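Local coordinates for protein transcription regulator AmtR (Mycobacterium smegmatis, PDB 5E57) that probably binds DNA through an N-terminal helix-turn-helix domain as a TetR-family transcription factor linked to nitrogen regulation, at residues Gln7-Glu12 / Tyr46-Thr51; Ala16-Phe21 / Asp57-Gly62; Ala82-Ala87 / Ala199-Val204. All blocks are in the same frame, centred on the assembly; numbering follows the deposited sequence.

Interaction 1: Gln7-Glu12 / Tyr46-Thr51; sequences QTAREE and YHHFAT
In the N-terminal helix-turn-helix domain of this TetR-family protein, Arg-10 and Ala-9 at the start of helix 9-23 meet Phe-49 and His-48. The latter two lie in the loop between helices 42-45 and 52-61, at the end of the predicted DNA-binding motif.

The main contact is Arg-10 on Phe-49. The Arg-10 chain is extended, with CG anti to the backbone N (chi1 177°), and this carries it across the ring at about a right angle. CZ of Phe-49 lies over one face of the guanidinium, with Arg-10 NE 3.5 Å from Phe-49 CZ. The two planes are 37° apart, so this is a tilted packing and not a flat stack. The aliphatic part takes part too: Arg-10 CG is 3.7 Å from Phe-49 CZ. Arg-10 O lies at the ring edge, in its plane, 3.9 Å from Phe-49 CE2. The Phe-49 ring is buried and also touches Ile-13, Leu-14, Ile-55 and Ala-58.

The helix start is capped. Thr-8 and Glu-11 form a capping box, in which Thr-8 N donates to Glu-11 OE1 at 3.1 Å. Thr-8 OG1 also takes a weak capping bond from Arg-10 N.

His-48 meets the same first turn. Arg-10 N lies over one face of its imidazole, and Ala-9 CB approaches the ring obliquely, 3.5 Å from His-48 NE2.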
loop_
_atom_site.group_PDB
_atom_site.type_symbol
_atom_site.label_atom_id
_atom_site.label_comp_id
_atom_site.label_asym_id
_atom_site.label_seq_id
_atom_site.Cartn_x
_atom_site.Cartn_y
_atom_site.Cartn_z
ATOM N N GLN A 7 25.296 9.675 -15.843
ATOM C CA GLN A 7 24.851 8.238 -15.905
ATOM C C GLN A 7 25.853 7.257 -16.595
ATOM O O GLN A 7 26.200 7.407 -17.787
ATOM C CB GLN A 7 23.464 8.145 -16.552
ATOM N N THR A 8 26.310 6.253 -15.833
ATOM C CA THR A 8 27.097 5.115 -16.361
ATOM C C THR A 8 26.192 4.276 -17.282
ATOM O O THR A 8 24.964 4.406 -17.246
ATOM C CB THR A 8 27.775 4.281 -15.210
ATOM O OG1 THR A 8 28.296 3.042 -15.698
ATOM C CG2 THR A 8 26.829 3.951 -14.084
ATOM N N ALA A 9 26.812 3.506 -18.170
ATOM C CA ALA A 9 26.175 2.396 -18.898
ATOM C C ALA A 9 25.189 1.563 -18.005
ATOM O O ALA A 9 24.074 1.194 -18.425
ATOM C CB ALA A 9 27.269 1.479 -19.481
ATOM N N ARG A 10 25.618 1.281 -16.787
ATOM C CA ARG A 10 24.854 0.441 -15.870
ATOM C C ARG A 10 23.623 1.200 -15.416
ATOM O O ARG A 10 22.541 0.631 -15.334
ATOM C CB ARG A 10 25.696 0.126 -14.667
ATOM C CG ARG A 10 24.976 -0.679 -13.627
ATOM C CD ARG A 10 25.948 -1.132 -12.546
ATOM N NE ARG A 10 25.305 -2.107 -11.660
ATOM C CZ ARG A 10 24.580 -1.794 -10.590
ATOM N NH1 ARG A 10 24.441 -0.525 -10.238
ATOM N NH2 ARG A 10 24.019 -2.745 -9.846
ATOM N N GLU A 11 23.800 2.507 -15.179
ATOM C CA GLU A 11 22.726 3.365 -14.661
ATOM C C GLU A 11 21.635 3.637 -15.702
ATOM O O GLU A 11 20.455 3.781 -15.377
ATOM C CB GLU A 11 23.322 4.673 -14.160
ATOM C CG GLU A 11 23.879 4.562 -12.741
ATOM C CD GLU A 11 24.598 5.835 -12.265
ATOM O OE1 GLU A 11 24.982 6.681 -13.112
ATOM O OE2 GLU A 11 24.775 5.986 -11.035
ATOM N N GLU A 12 22.023 3.657 -16.965
ATOM C CA GLU A 12 21.098 3.880 -18.073
ATOM C C GLU A 12 20.181 2.642 -18.249
ATOM O O GLU A 12 18.999 2.722 -18.557
ATOM C CB GLU A 12 21.919 4.143 -19.338
ATOM C CG GLU A 12 21.652 5.490 -19.971
ATOM C CD GLU A 12 22.344 5.622 -21.314
ATOM O OE1 GLU A 12 23.576 5.554 -21.281
ATOM O OE2 GLU A 12 21.663 5.763 -22.370
ATOM N N TYR A 46 24.205 -7.750 -21.258
ATOM C CA TYR A 46 24.459 -8.859 -20.353
ATOM C C TYR A 46 25.680 -8.758 -19.555
ATOM O O TYR A 46 25.806 -9.494 -18.557
ATOM C CB TYR A 46 24.401 -10.258 -21.018
ATOM C CG TYR A 46 23.121 -10.489 -21.733
ATOM C CD1 TYR A 46 21.925 -10.144 -21.154
ATOM C CD2 TYR A 46 23.093 -11.008 -23.002
ATOM C CE1 TYR A 46 20.748 -10.322 -21.839
ATOM C CE2 TYR A 46 21.921 -11.201 -23.682
ATOM C CZ TYR A 46 20.744 -10.857 -23.108
ATOM O OH TYR A 46 19.528 -11.046 -23.776
ATOM N N HIS A 47 26.597 -7.875 -19.946
ATOM C CA HIS A 47 27.853 -7.727 -19.192
ATOM C C HIS A 47 27.702 -6.725 -18.086
ATOM O O HIS A 47 28.593 -6.600 -17.267
ATOM C CB HIS A 47 29.045 -7.419 -20.100
ATOM C CG HIS A 47 29.282 -8.495 -21.112
ATOM N ND1 HIS A 47 29.512 -9.806 -20.757
ATOM C CD2 HIS A 47 29.184 -8.475 -22.458
ATOM C CE1 HIS A 47 29.594 -10.537 -21.849
ATOM N NE2 HIS A 47 29.399 -9.755 -22.893
ATOM N N HIS A 48 26.524 -6.100 -18.011
ATOM C CA HIS A 48 26.130 -5.355 -16.811
ATOM C C HIS A 48 25.161 -6.164 -15.945
ATOM O O HIS A 48 25.320 -6.276 -14.734
ATOM C CB HIS A 48 25.526 -4.061 -17.254
ATOM C CG HIS A 48 26.487 -3.194 -18.019
ATOM N ND1 HIS A 48 27.597 -2.617 -17.435
ATOM C CD2 HIS A 48 26.498 -2.792 -19.310
ATOM C CE1 HIS A 48 28.249 -1.885 -18.325
ATOM N NE2 HIS A 48 27.605 -1.972 -19.475
ATOM N N PHE A 49 24.181 -6.769 -16.585
ATOM C CA PHE A 49 23.200 -7.586 -15.907
ATOM C C PHE A 49 22.918 -8.805 -16.784
ATOM O O PHE A 49 22.305 -8.690 -17.872
ATOM C CB PHE A 49 21.887 -6.807 -15.687
ATOM C CG PHE A 49 22.050 -5.577 -14.827
ATOM C CD1 PHE A 49 22.113 -5.692 -13.440
ATOM C CD2 PHE A 49 22.189 -4.307 -15.402
ATOM C CE1 PHE A 49 22.279 -4.572 -12.642
ATOM C CE2 PHE A 49 22.344 -3.174 -14.608
ATOM C CZ PHE A 49 22.393 -3.326 -13.210
ATOM N N ALA A 50 23.287 -9.972 -16.263
ATOM C CA ALA A 50 23.307 -11.195 -17.059
ATOM C C ALA A 50 21.856 -11.660 -17.329
ATOM O O ALA A 50 21.510 -12.312 -18.361
ATOM C CB ALA A 50 24.118 -12.237 -16.290
ATOM N N THR A 51 20.993 -11.334 -16.375
ATOM C CA THR A 51 19.582 -11.681 -16.498
ATOM C C THR A 51 18.708 -10.522 -16.109
ATOM O O THR A 51 19.168 -9.552 -15.440
ATOM C CB THR A 51 19.174 -12.842 -15.597
ATOM O OG1 THR A 51 19.239 -12.427 -14.210
ATOM C CG2 THR A 51 20.081 -14.002 -15.851
#

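Interaction 2: Ala16-Phe21 / Asp57-Gly62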
loop_
_atom_site.group_PDB
_atom_site.type_symbol
_atom_site.label_atom_id
_atom_site.label_comp_id
_atom_site.label_asym_id
_atom_site.label_seq_id
_atom_site.Cartn_x
_atom_site.Cartn_y
_atom_site.Cartn_z
ATOM N N ALA A 16 16.191 2.699 -17.653
ATOM C CA ALA A 16 15.346 2.264 -18.712
ATOM C C ALA A 16 14.434 1.098 -18.256
ATOM O O ALA A 16 13.248 1.086 -18.571
ATOM C CB ALA A 16 16.192 1.872 -19.927
ATOM N N ALA A 17 14.991 0.146 -17.511
ATOM C CA ALA A 17 14.219 -0.989 -16.990
ATOM C C ALA A 17 13.186 -0.525 -15.945
ATOM O O ALA A 17 12.066 -1.095 -15.871
ATOM C CB ALA A 17 15.155 -2.018 -16.361
ATOM N N ALA A 18 13.559 0.450 -15.109
ATOM C CA ALA A 18 12.583 0.895 -14.043
ATOM C C ALA A 18 11.354 1.478 -14.735
ATOM O O ALA A 18 10.221 1.302 -14.342
ATOM C CB ALA A 18 13.227 1.916 -13.105
ATOM N N GLU A 19 11.594 2.168 -15.819
ATOM C CA GLU A 19 10.488 2.732 -16.565
ATOM C C GLU A 19 9.550 1.641 -17.120
ATOM O O GLU A 19 8.330 1.706 -16.955
ATOM C CB GLU A 19 10.995 3.620 -17.700
ATOM C CG GLU A 19 9.841 4.038 -18.611
ATOM C CD GLU A 19 10.192 5.183 -19.554
ATOM O OE1 GLU A 19 11.353 5.576 -19.622
ATOM O OE2 GLU A 19 9.277 5.653 -20.245
ATOM N N LEU A 20 10.121 0.675 -17.822
ATOM C CA LEU A 20 9.349 -0.323 -18.514
ATOM C C LEU A 20 8.735 -1.225 -17.503
ATOM O O LEU A 20 7.583 -1.657 -17.673
ATOM C CB LEU A 20 10.232 -1.113 -19.485
ATOM C CG LEU A 20 10.816 -0.268 -20.608
ATOM C CD1 LEU A 20 12.103 -0.847 -21.110
ATOM C CD2 LEU A 20 9.790 -0.097 -21.732
ATOM N N PHE A 21 9.465 -1.551 -16.438
ATOM C CA PHE A 21 8.841 -2.477 -15.489
ATOM C C PHE A 21 7.672 -1.823 -14.805
ATOM O O PHE A 21 6.677 -2.496 -14.501
ATOM C CB PHE A 21 9.790 -2.954 -14.398
ATOM C CG PHE A 21 10.982 -3.775 -14.902
ATOM C CD1 PHE A 21 10.966 -4.375 -16.100
ATOM C CD2 PHE A 21 12.064 -3.985 -14.083
ATOM C CE1 PHE A 21 12.042 -5.129 -16.550
ATOM C CE2 PHE A 21 13.158 -4.723 -14.512
ATOM C CZ PHE A 21 13.148 -5.300 -15.763
ATOM N N ASP A 57 16.640 -7.223 -9.220
ATOM C CA ASP A 57 17.305 -7.266 -7.916
ATOM C C ASP A 57 17.980 -5.962 -7.576
ATOM O O ASP A 57 17.792 -5.448 -6.473
ATOM C CB ASP A 57 18.309 -8.399 -7.822
ATOM C CG ASP A 57 18.144 -9.205 -6.508
ATOM O OD1 ASP A 57 17.147 -8.976 -5.743
ATOM O OD2 ASP A 57 19.033 -10.058 -6.267
ATOM N N ALA A 58 18.738 -5.392 -8.516
ATOM C CA ALA A 58 19.397 -4.147 -8.213
ATOM C C ALA A 58 18.359 -3.006 -7.977
ATOM O O ALA A 58 18.496 -2.224 -7.077
ATOM C CB ALA A 58 20.362 -3.819 -9.302
ATOM N N LEU A 59 17.311 -2.931 -8.776
ATOM C CA LEU A 59 16.277 -1.931 -8.553
ATOM C C LEU A 59 15.627 -2.036 -7.196
ATOM O O LEU A 59 15.516 -1.035 -6.512
ATOM C CB LEU A 59 15.204 -1.983 -9.644
ATOM C CG LEU A 59 15.678 -1.636 -11.041
ATOM C CD1 LEU A 59 14.659 -2.031 -12.072
ATOM C CD2 LEU A 59 16.016 -0.147 -11.133
ATOM N N LEU A 60 15.241 -3.249 -6.797
ATOM C CA LEU A 60 14.605 -3.451 -5.497
ATOM C C LEU A 60 15.509 -3.117 -4.325
ATOM O O LEU A 60 15.098 -2.468 -3.348
ATOM C CB LEU A 60 14.096 -4.895 -5.328
ATOM C CG LEU A 60 13.006 -5.429 -6.243
ATOM C CD1 LEU A 60 12.788 -6.939 -6.101
ATOM C CD2 LEU A 60 11.685 -4.697 -6.040
ATOM N N ALA A 61 16.750 -3.562 -4.401
ATOM C CA ALA A 61 17.708 -3.301 -3.338
ATOM C C ALA A 61 17.922 -1.766 -3.153
ATOM O O ALA A 61 18.041 -1.300 -2.036
ATOM C CB ALA A 61 19.057 -3.977 -3.671
ATOM N N GLY A 62 17.985 -0.994 -4.243
ATOM C CA GLY A 62 18.157 0.465 -4.085
ATOM C C GLY A 62 16.951 1.104 -3.402
ATOM O O GLY A 62 17.025 2.217 -3.003
#
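Leu-59 of helix 52-61 packs against Ala-17, Ala-18 and Phe-21 of helix 9-23, where helix 52-61, the fourth helix, packs on the first helix of the TetR-family DNA-binding domain. All four residues are buried. The two helices run nearly perpendicular: their short segments cross at -87°, with axes 10.8 Å apart at closest approach. Leu-59 bridges this gap from one side, and two alanines let it come close to the other helix.

The contacts across the pair are all apolar. The two methyls of Leu-59 divide the work. CD1 reaches the aromatic partner, with Leu-59 CD1 3.8 Å from Phe-21 CD2 and 3.9 Å from Phe-21 CE2. The methyl comes to the ring obliquely. The same CD1 is 4.3 Å from Ala-17 CB, a looser contact. CD2 turns to the other alanine, and Leu-59 CD2 lies 4.0 Å from Ala-18 CB. Leu-59 CG stands anti to the carbonyl carbon (chi1 -64°), and from there the fork spreads its methyls between Phe-21 and Ala-18.

Backbone bonds act within each helix. Phe-21 N donates to Ala-17 O at 2.7 Å, and Ala-61 N donates to Asp-57 O at 3.0 Å. Ala-17 O also sits over one face of the Phe-21 ring, offset toward the rim.

Helix 31-38 adds Ile-34, which touches both Ala-17 and Phe-21. Ile-55, one turn before Leu-59 on its own helix, touches the same two residues. The Phe-21 ring also meets Tyr-26 edge-to-face. Helices 9-23, 31-38 and 52-61 thus meet around Ala-17 and Phe-21, and the loop with Leu-103 reaches helix 9-23 at Ala-18.

Interaction 3: Ala82-Ala87 / Ala199-Val204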
loop_
_atom_site.group_PDB
_atom_site.type_symbol
_atom_site.label_atom_id
_atom_site.label_comp_id
_atom_site.label_asym_id
_atom_site.label_seq_id
_atom_site.Cartn_x
_atom_site.Cartn_y
_atom_site.Cartn_z
ATOM N N ALA A 82 10.362 7.885 19.852
ATOM C CA ALA A 82 9.534 8.683 18.922
ATOM C C ALA A 82 10.332 9.504 17.904
ATOM O O ALA A 82 10.038 9.426 16.705
ATOM C CB ALA A 82 8.529 9.564 19.686
ATOM N N PRO A 83 11.364 10.254 18.358
ATOM C CA PRO A 83 12.118 11.005 17.372
ATOM C C PRO A 83 12.863 10.095 16.431
ATOM O O PRO A 83 13.240 10.528 15.330
ATOM C CB PRO A 83 13.117 11.819 18.202
ATOM C CG PRO A 83 12.387 12.066 19.503
ATOM C CD PRO A 83 11.556 10.795 19.719
ATOM N N ARG A 84 13.092 8.850 16.847
ATOM C CA ARG A 84 13.952 7.990 16.027
ATOM C C ARG A 84 13.138 7.387 14.862
ATOM O O ARG A 84 13.550 7.437 13.682
ATOM C CB ARG A 84 14.644 6.936 16.892
ATOM C CG ARG A 84 15.815 7.553 17.686
ATOM C CD ARG A 84 16.618 6.457 18.355
ATOM N NE ARG A 84 15.882 5.904 19.440
ATOM C CZ ARG A 84 15.847 4.620 19.825
ATOM N NH1 ARG A 84 16.432 3.658 19.163
ATOM N NH2 ARG A 84 15.130 4.320 20.885
ATOM N N LEU A 85 11.978 6.893 15.228
ATOM C CA LEU A 85 11.013 6.419 14.310
ATOM C C LEU A 85 10.586 7.529 13.359
ATOM O O LEU A 85 10.665 7.360 12.153
ATOM C CB LEU A 85 9.817 5.922 15.052
ATOM C CG LEU A 85 8.653 5.452 14.178
ATOM C CD1 LEU A 85 9.115 4.319 13.298
ATOM C CD2 LEU A 85 7.511 4.972 15.072
ATOM N N HIS A 86 10.242 8.676 13.907
ATOM C CA HIS A 86 9.974 9.828 13.069
ATOM C C HIS A 86 11.009 10.078 12.009
ATOM O O HIS A 86 10.652 10.280 10.853
ATOM C CB HIS A 86 9.709 11.095 13.855
ATOM C CG HIS A 86 9.000 12.143 13.046
ATOM N ND1 HIS A 86 9.669 13.180 12.435
ATOM C CD2 HIS A 86 7.710 12.268 12.688
ATOM C CE1 HIS A 86 8.805 13.917 11.748
ATOM N NE2 HIS A 86 7.610 13.399 11.911
ATOM N N ALA A 87 12.290 10.047 12.374
ATOM C CA ALA A 87 13.327 10.378 11.467
ATOM C C ALA A 87 13.380 9.265 10.386
ATOM O O ALA A 87 13.592 9.569 9.216
ATOM C CB ALA A 87 14.667 10.458 12.162
ATOM N N ALA A 199 14.179 17.310 11.016
ATOM C CA ALA A 199 14.805 18.209 9.980
ATOM C C ALA A 199 16.282 18.315 10.230
ATOM O O ALA A 199 17.121 18.081 9.387
ATOM C CB ALA A 199 14.189 19.565 10.085
ATOM N N SER A 200 16.578 18.591 11.478
ATOM C CA SER A 200 17.948 18.654 11.950
ATOM C C SER A 200 18.781 17.365 11.735
ATOM O O SER A 200 19.857 17.372 11.096
ATOM C CB SER A 200 17.878 18.991 13.429
ATOM O OG SER A 200 19.174 19.146 13.941
ATOM N N ARG A 201 18.255 16.242 12.241
ATOM C CA ARG A 201 18.941 14.940 12.107
ATOM C C ARG A 201 19.228 14.586 10.650
ATOM O O ARG A 201 20.252 13.995 10.313
ATOM C CB ARG A 201 18.051 13.823 12.717
ATOM C CG ARG A 201 17.954 13.883 14.220
ATOM C CD ARG A 201 17.890 12.497 14.826
ATOM N NE ARG A 201 19.064 11.695 14.407
ATOM C CZ ARG A 201 19.352 10.507 14.926
ATOM N NH1 ARG A 201 18.588 9.999 15.883
ATOM N NH2 ARG A 201 20.388 9.823 14.452
ATOM N N LEU A 202 18.273 14.925 9.786
ATOM C CA LEU A 202 18.349 14.541 8.386
ATOM C C LEU A 202 19.062 15.585 7.494
ATOM O O LEU A 202 19.436 15.291 6.377
ATOM C CB LEU A 202 16.932 14.218 7.865
ATOM C CG LEU A 202 16.255 13.004 8.525
ATOM C CD1 LEU A 202 14.969 12.677 7.812
ATOM C CD2 LEU A 202 17.219 11.803 8.475
ATOM N N GLY A 203 19.313 16.770 8.001
ATOM C CA GLY A 203 19.956 17.808 7.160
ATOM C C GLY A 203 19.010 18.379 6.117
ATOM O O GLY A 203 19.400 18.587 5.002
ATOM N N VAL A 204 17.771 18.645 6.489
ATOM C CA VAL A 204 16.787 19.154 5.541
ATOM C C VAL A 204 15.881 20.213 6.202
ATOM O O VAL A 204 15.906 20.382 7.431
ATOM C CB VAL A 204 15.887 17.992 4.983
ATOM C CG1 VAL A 204 16.707 16.906 4.341
ATOM C CG2 VAL A 204 15.012 17.399 6.081
#
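Leu-202 and Arg-201, at the C-terminal end of helix 191-202, face Ala-87 and Arg-84 in the first turns of helix 82-98. The contact is helix packing in the all-helical part of this TetR-family protein that follows the DNA-binding domain.

The two arginines cross obliquely, and their guanidinium planes are 23° apart. They do not stack. Arg-201 NH1 instead comes to the aliphatic part of its neighbour, 4.1 Å from Arg-84 CG. The charged groups stay further apart, with Arg-84 NE 6.1 Å from Arg-201 NH1. Each has its own polar partners. Arg-201 NH1 forms a salt bridge with Glu-77, while Arg-84 donates to the backbone oxygens of Leu-74 and Pro-80. These partners probably help to keep the like charges apart. The Arg-84 chain bends at chi3 (-72°), which turns its head off the line of its own stem.

The Arg-201 chain is bent as well, at chi2 and chi3. Beside it Leu-202 points toward helix 82-98. The methyl side of Ala-87 also faces the other helix and touches Thr-198 there.

Helix 191-202 stops here in a Schellman motif. Gly-203 takes a positive phi (73°), a conformation that favours glycine, and Val-204 N donates back to Ala-199 O at 3.0 Å. Just before this turn, Leu-202 CD1 lies 3.7 Å from Ala-87 O, a backbone oxygen of helix 82-98.

Interactions 1 and 2 belong to the same DNA-binding domain and share helix 9-23. They touch: Ala-58 packs against both Arg-10 and Phe-49. Interaction 2 is part of the buried core and is wholly apolar. Interaction 1 lies nearer the surface, where one buried ring is met by exposed charged and imidazole groups. Interaction 3 is on the opposite side of the chain's centre, with its centre about 28 Å from that of interaction 2 and 35 Å from that of interaction 1. It joins a different pair of helices and is partly buried. Interactions 1 and 3 both use arginine, but one lays it on an aromatic ring and the other sets it beside a second arginine.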